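Long-range contacts in salt-tolerant glutaminase (Micrococcus luteus, PDB 3AGD), which probably catalyses the hydrolysis of L-glutamine to L-glutamate and ammonium: residues D325-H330 / G402-V407; L409-V414 / V439-P444. All coordinates share one frame; numbering follows the deposited sequence.

Both contacts belong to the mixed sheet of the STAS family region, and they share its strand 406-417. Interaction 1 pairs the start of that strand with strand 326-332 on one flank; interaction 2 pairs a later part of it with strand 438-442 on the other. Their centres lie about 14 Å apart, and along the chain interaction 1 is complete before interaction 2 begins. They touch directly: Leu329 O and Asn410 N, like Val407 O and Glu440 N, are probably hydrogen-bonded, so the three strands form one continuous parallel array. Both lie away from the glutamate-binding site, and build the sheet of this C-terminal region rather than the active site.

Interaction 1: residues D325-H330 / G402-V407; sequences DRVFLH and GPIRTV
Arg326 and Thr406 lie side by side on one face of the sheet and point the same way. The threonine methyl CG2 sits over the centre of the guanidinium, 3.6 Å above its plane. Arg326 has CG between its backbone N and carbonyl carbon (chi1 74°), and a bend at chi3 (46°) lays the charged group across the threonine. Beside them a water donates to Asp325 OD2 and is hydrogen-bonded to Thr406 OG1 at 2.8 Å; its bond from Arg326 NH1 is weak. On the face carrying Val327 and Val407, the Val327 and Ile404 side chains cross, with Val327 CG2 3.8 Å from Ile404 CD1 and as close to Ile404 CG2. Val407 CG2 approaches Val327 CB more loosely, at 4.2 Å.

The backbones join in parallel register, Arg326 opposite Thr406. Asp325 O takes two N-H groups, from Arg405 N at 2.6 Å in the carbonyl plane and from Thr406 N at 3.1 Å, tilted from it. One carbonyl oxygen thus grips two successive N-H groups as the chain enters the strand. Val327 N then bonds to Thr406 O at 2.7 Å.

This parallel pairing joins two strands of the mixed sheet in the STAS family region, far from the glutamate site. Strand 317-323 runs antiparallel along the other side of strand 326-332, with Val320 and Arg322 against Val327. Ile404 and Val407 pack on Leu350, while Thr406 meets Arg438 and Glu440 of strand 438-442.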
loop_
_atom_site.group_PDB
_atom_site.type_symbol
_atom_site.label_atom_id
_atom_site.label_comp_id
_atom_site.label_asym_id
_atom_site.label_seq_id
_atom_site.Cartn_x
_atom_site.Cartn_y
_atom_site.Cartn_z
ATOM N N ASP A 325 -35.524 21.982 -6.794
ATOM C CA ASP A 325 -35.897 20.631 -6.409
ATOM C C ASP A 325 -34.933 19.551 -6.885
ATOM O O ASP A 325 -35.107 18.376 -6.551
ATOM C CB ASP A 325 -37.278 20.317 -6.954
ATOM C CG ASP A 325 -37.363 20.544 -8.446
ATOM O OD1 ASP A 325 -37.485 21.717 -8.864
ATOM O OD2 ASP A 325 -37.284 19.552 -9.203
ATOM N N ARG A 326 -33.936 19.912 -7.683
ATOM C CA ARG A 326 -33.020 18.876 -8.125
ATOM C C ARG A 326 -31.560 19.124 -7.811
ATOM O O ARG A 326 -31.082 20.258 -7.787
ATOM C CB ARG A 326 -33.193 18.576 -9.618
ATOM C CG ARG A 326 -32.651 19.596 -10.592
ATOM C CD ARG A 326 -32.653 18.968 -11.985
ATOM N NE ARG A 326 -33.921 18.289 -12.250
ATOM C CZ ARG A 326 -34.116 17.397 -13.217
ATOM N NH1 ARG A 326 -35.312 16.837 -13.371
ATOM N NH2 ARG A 326 -33.116 17.057 -14.024
ATOM N N VAL A 327 -30.865 18.024 -7.564
ATOM C CA VAL A 327 -29.459 18.036 -7.226
ATOM C C VAL A 327 -28.646 17.352 -8.327
ATOM O O VAL A 327 -29.063 16.332 -8.876
ATOM C CB VAL A 327 -29.253 17.306 -5.882
ATOM C CG1 VAL A 327 -27.777 17.083 -5.615
ATOM C CG2 VAL A 327 -29.888 18.122 -4.757
ATOM N N PHE A 328 -27.500 17.932 -8.665
ATOM C CA PHE A 328 -26.629 17.353 -9.681
ATOM C C PHE A 328 -25.397 16.856 -8.952
ATOM O O PHE A 328 -24.644 17.638 -8.370
ATOM C CB PHE A 328 -26.236 18.395 -10.730
ATOM C CG PHE A 328 -27.408 19.092 -11.345
ATOM C CD1 PHE A 328 -28.185 19.961 -10.587
ATOM C CD2 PHE A 328 -27.780 18.830 -12.656
ATOM C CE1 PHE A 328 -29.317 20.560 -11.122
ATOM C CE2 PHE A 328 -28.915 19.424 -13.207
ATOM C CZ PHE A 328 -29.687 20.290 -12.436
ATOM N N LEU A 329 -25.212 15.546 -8.968
ATOM C CA LEU A 329 -24.086 14.926 -8.296
ATOM C C LEU A 329 -23.177 14.299 -9.354
ATOM O O LEU A 329 -23.521 13.278 -9.947
ATOM C CB LEU A 329 -24.612 13.853 -7.341
ATOM C CG LEU A 329 -23.757 13.342 -6.180
ATOM C CD1 LEU A 329 -24.446 12.115 -5.602
ATOM C CD2 LEU A 329 -22.362 12.979 -6.636
ATOM N N HIS A 330 -22.025 14.917 -9.594
ATOM C CA HIS A 330 -21.083 14.403 -10.584
ATOM C C HIS A 330 -19.893 13.684 -9.941
ATOM O O HIS A 330 -19.208 14.242 -9.078
ATOM C CB HIS A 330 -20.590 15.545 -11.474
ATOM C CG HIS A 330 -21.598 16.004 -12.482
ATOM N ND1 HIS A 330 -22.888 16.349 -12.141
ATOM C CD2 HIS A 330 -21.507 16.170 -13.823
ATOM C CE1 HIS A 330 -23.549 16.707 -13.228
ATOM N NE2 HIS A 330 -22.734 16.607 -14.261
ATOM N N GLY A 402 -37.955 23.500 0.619
ATOM C CA GLY A 402 -38.143 22.578 -0.484
ATOM C C GLY A 402 -37.451 21.232 -0.424
ATOM O O GLY A 402 -36.260 21.147 -0.119
ATOM N N PRO A 403 -38.185 20.149 -0.718
ATOM C CA PRO A 403 -37.604 18.806 -0.696
ATOM C C PRO A 403 -36.854 18.530 -1.995
ATOM O O PRO A 403 -37.167 19.108 -3.038
ATOM C CB PRO A 403 -38.828 17.910 -0.547
ATOM C CG PRO A 403 -39.857 18.647 -1.361
ATOM C CD PRO A 403 -39.646 20.084 -0.917
ATOM N N ILE A 404 -35.851 17.662 -1.922
ATOM C CA ILE A 404 -35.092 17.289 -3.102
ATOM C C ILE A 404 -35.972 16.271 -3.830
ATOM O O ILE A 404 -36.406 15.286 -3.231
ATOM C CB ILE A 404 -33.736 16.650 -2.710
ATOM C CG1 ILE A 404 -32.855 17.704 -2.029
ATOM C CG2 ILE A 404 -33.032 16.086 -3.952
ATOM C CD1 ILE A 404 -31.525 17.186 -1.512
ATOM N N ARG A 405 -36.259 16.522 -5.104
ATOM C CA ARG A 405 -37.104 15.612 -5.879
ATOM C C ARG A 405 -36.333 14.805 -6.919
ATOM O O ARG A 405 -36.701 13.673 -7.242
ATOM C CB ARG A 405 -38.242 16.394 -6.556
ATOM C CG ARG A 405 -39.248 16.958 -5.558
ATOM C CD ARG A 405 -40.436 17.668 -6.210
ATOM N NE ARG A 405 -41.508 17.803 -5.229
ATOM C CZ ARG A 405 -41.828 18.929 -4.600
ATOM N NH1 ARG A 405 -41.175 20.055 -4.852
ATOM N NH2 ARG A 405 -42.781 18.913 -3.676
ATOM N N THR A 406 -35.261 15.381 -7.442
ATOM C CA THR A 406 -34.468 14.683 -8.439
ATOM C C THR A 406 -32.970 14.828 -8.212
ATOM O O THR A 406 -32.473 15.902 -7.874
ATOM C CB THR A 406 -34.799 15.180 -9.866
ATOM O OG1 THR A 406 -36.173 14.901 -10.163
ATOM C CG2 THR A 406 -33.926 14.477 -10.893
ATOM N N VAL A 407 -32.262 13.721 -8.389
ATOM C CA VAL A 407 -30.819 13.703 -8.254
ATOM C C VAL A 407 -30.272 13.170 -9.566
ATOM O O VAL A 407 -30.588 12.051 -9.972
ATOM C CB VAL A 407 -30.349 12.781 -7.091
ATOM C CG1 VAL A 407 -28.836 12.569 -7.166
ATOM C CG2 VAL A 407 -30.703 13.411 -5.747
HETATM O O HOH W 1 -37.270 17.442 -10.574
#

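Interaction 2: residues L409-V414 / V439-P444; sequences LNLARV and VEVEDP
The amide of Asn410 and the carboxylate of Glu442 meet with their planes 77° apart, nearly perpendicular. Asn410 ND2 donates to Glu442 OE1 at 2.8 Å, with the acceptor close to the amide plane. On the carboxylate the donor arrives from the anti side, 30° out of the plane. At its other end the amide accepts through Asn410 OD1 from Ala412 N at 2.8 Å, from above the carbonyl plane. That second bond makes an Asx turn, so both ends of the amide are used, which fixes its rotation. A type I turn from Leu411 to Val414 follows.

The carboxylate of Asp443 is met by a methyl: the Leu411 side chain crosses that of Asp443, with Leu411 CD1 3.7 Å from Asp443 CG. Leu411 CD1 also lies 3.9 Å from Val441 CG1. Further along, Ala412 CB touches the ring of Pro444 at CG. Asp443 uses its oxygens elsewhere, accepting from the backbone N of Ile447 and Leu448.

Between these side chains the strands run parallel, with their axes 13° apart. Leu409 N bonds to Glu440 O, Glu442 N to Leu409 O at 2.9 Å, and Leu411 N to Glu442 O at 3.0 Å.

The two strands belong to a beta-alpha-beta unit whose connecting helix 419-434 places Val429 against Leu409 and Val439. Strand 326-332 borders the other edge of 409-411, with Leu331 on Leu409 and Leu411, and within the turn Arg413 forms a salt bridge with Glu390 of the second subunit.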
loop_
_atom_site.group_PDB
_atom_site.type_symbol
_atom_site.label_atom_id
_atom_site.label_comp_id
_atom_site.label_asym_id
_atom_site.label_seq_id
_atom_site.Cartn_x
_atom_site.Cartn_y
_atom_site.Cartn_z
ATOM N N LEU A 409 -27.312 11.715 -11.369
ATOM C CA LEU A 409 -26.047 11.058 -11.053
ATOM C C LEU A 409 -25.224 10.932 -12.336
ATOM O O LEU A 409 -25.445 10.019 -13.130
ATOM C CB LEU A 409 -26.307 9.664 -10.471
ATOM C CG LEU A 409 -25.409 9.184 -9.322
ATOM C CD1 LEU A 409 -25.561 7.675 -9.163
ATOM C CD2 LEU A 409 -23.955 9.534 -9.598
ATOM N N ASN A 410 -24.274 11.840 -12.532
ATOM C CA ASN A 410 -23.442 11.832 -13.734
ATOM C C ASN A 410 -22.094 11.124 -13.549
ATOM O O ASN A 410 -21.278 11.517 -12.708
ATOM C CB ASN A 410 -23.211 13.268 -14.206
ATOM C CG ASN A 410 -22.461 13.332 -15.518
ATOM O OD1 ASN A 410 -21.291 12.953 -15.599
ATOM N ND2 ASN A 410 -23.138 13.804 -16.561
ATOM N N LEU A 411 -21.862 10.095 -14.362
ATOM C CA LEU A 411 -20.638 9.297 -14.295
ATOM C C LEU A 411 -19.682 9.524 -15.477
ATOM O O LEU A 411 -18.715 8.777 -15.648
ATOM C CB LEU A 411 -21.006 7.809 -14.233
ATOM C CG LEU A 411 -22.146 7.402 -13.293
ATOM C CD1 LEU A 411 -22.411 5.919 -13.442
ATOM C CD2 LEU A 411 -21.795 7.742 -11.862
ATOM N N ALA A 412 -19.942 10.549 -16.283
ATOM C CA ALA A 412 -19.099 10.830 -17.444
ATOM C C ALA A 412 -17.617 10.979 -17.106
ATOM O O ALA A 412 -16.758 10.534 -17.870
ATOM C CB ALA A 412 -19.594 12.086 -18.164
ATOM N N ARG A 413 -17.317 11.598 -15.968
ATOM C CA ARG A 413 -15.929 11.805 -15.558
ATOM C C ARG A 413 -15.332 10.600 -14.835
ATOM O O ARG A 413 -14.148 10.596 -14.499
ATOM C CB ARG A 413 -15.820 13.037 -14.656
ATOM C CG ARG A 413 -16.110 14.363 -15.346
ATOM C CD ARG A 413 -14.941 14.821 -16.188
ATOM N NE ARG A 413 -15.201 16.109 -16.826
ATOM C CZ ARG A 413 -14.286 16.808 -17.492
ATOM N NH1 ARG A 413 -13.051 16.343 -17.605
ATOM N NH2 ARG A 413 -14.606 17.969 -18.050
ATOM N N VAL A 414 -16.145 9.583 -14.578
ATOM C CA VAL A 414 -15.639 8.394 -13.910
ATOM C C VAL A 414 -14.856 7.574 -14.932
ATOM O O VAL A 414 -15.371 7.252 -16.005
ATOM C CB VAL A 414 -16.789 7.540 -13.329
ATOM C CG1 VAL A 414 -16.237 6.237 -12.765
ATOM C CG2 VAL A 414 -17.502 8.316 -12.232
ATOM N N VAL A 439 -34.078 9.409 -9.460
ATOM C CA VAL A 439 -32.673 9.338 -9.808
ATOM C C VAL A 439 -32.477 9.032 -11.283
ATOM O O VAL A 439 -32.918 7.998 -11.773
ATOM C CB VAL A 439 -31.956 8.242 -9.001
ATOM C CG1 VAL A 439 -30.470 8.261 -9.317
ATOM C CG2 VAL A 439 -32.200 8.443 -7.519
ATOM N N GLU A 440 -31.832 9.937 -12.003
ATOM C CA GLU A 440 -31.567 9.670 -13.402
ATOM C C GLU A 440 -30.059 9.604 -13.569
ATOM O O GLU A 440 -29.346 10.585 -13.349
ATOM C CB GLU A 440 -32.203 10.730 -14.302
ATOM C CG GLU A 440 -31.833 12.157 -14.025
ATOM C CD GLU A 440 -32.855 13.110 -14.621
ATOM O OE1 GLU A 440 -33.966 13.226 -14.054
ATOM O OE2 GLU A 440 -32.557 13.730 -15.663
ATOM N N VAL A 441 -29.583 8.415 -13.922
ATOM C CA VAL A 441 -28.160 8.171 -14.092
ATOM C C VAL A 441 -27.661 8.448 -15.504
ATOM O O VAL A 441 -28.036 7.757 -16.454
ATOM C CB VAL A 441 -27.807 6.707 -13.726
ATOM C CG1 VAL A 441 -26.297 6.515 -13.747
ATOM C CG2 VAL A 441 -28.374 6.356 -12.360
ATOM N N GLU A 442 -26.818 9.468 -15.633
ATOM C CA GLU A 442 -26.234 9.833 -16.916
ATOM C C GLU A 442 -24.930 9.048 -16.995
ATOM O O GLU A 442 -23.914 9.445 -16.421
ATOM C CB GLU A 442 -25.974 11.339 -16.966
ATOM C CG GLU A 442 -27.213 12.164 -16.639
ATOM C CD GLU A 442 -27.001 13.653 -16.822
ATOM O OE1 GLU A 442 -25.940 14.162 -16.402
ATOM O OE2 GLU A 442 -27.903 14.318 -17.377
ATOM N N ASP A 443 -24.981 7.925 -17.706
ATOM C CA ASP A 443 -23.844 7.024 -17.842
ATOM C C ASP A 443 -23.557 6.720 -19.316
ATOM O O ASP A 443 -23.832 5.621 -19.795
ATOM C CB ASP A 443 -24.170 5.736 -17.072
ATOM C CG ASP A 443 -22.991 4.790 -16.956
ATOM O OD1 ASP A 443 -21.841 5.219 -17.196
ATOM O OD2 ASP A 443 -23.219 3.611 -16.602
ATOM N N PRO A 444 -22.988 7.693 -20.048
ATOM C CA PRO A 444 -22.667 7.526 -21.471
ATOM C C PRO A 444 -21.962 6.221 -21.836
ATOM O O PRO A 444 -22.412 5.506 -22.730
ATOM C CB PRO A 444 -21.831 8.770 -21.793
ATOM C CG PRO A 444 -21.284 9.196 -20.451
ATOM C CD PRO A 444 -22.462 8.972 -19.544
#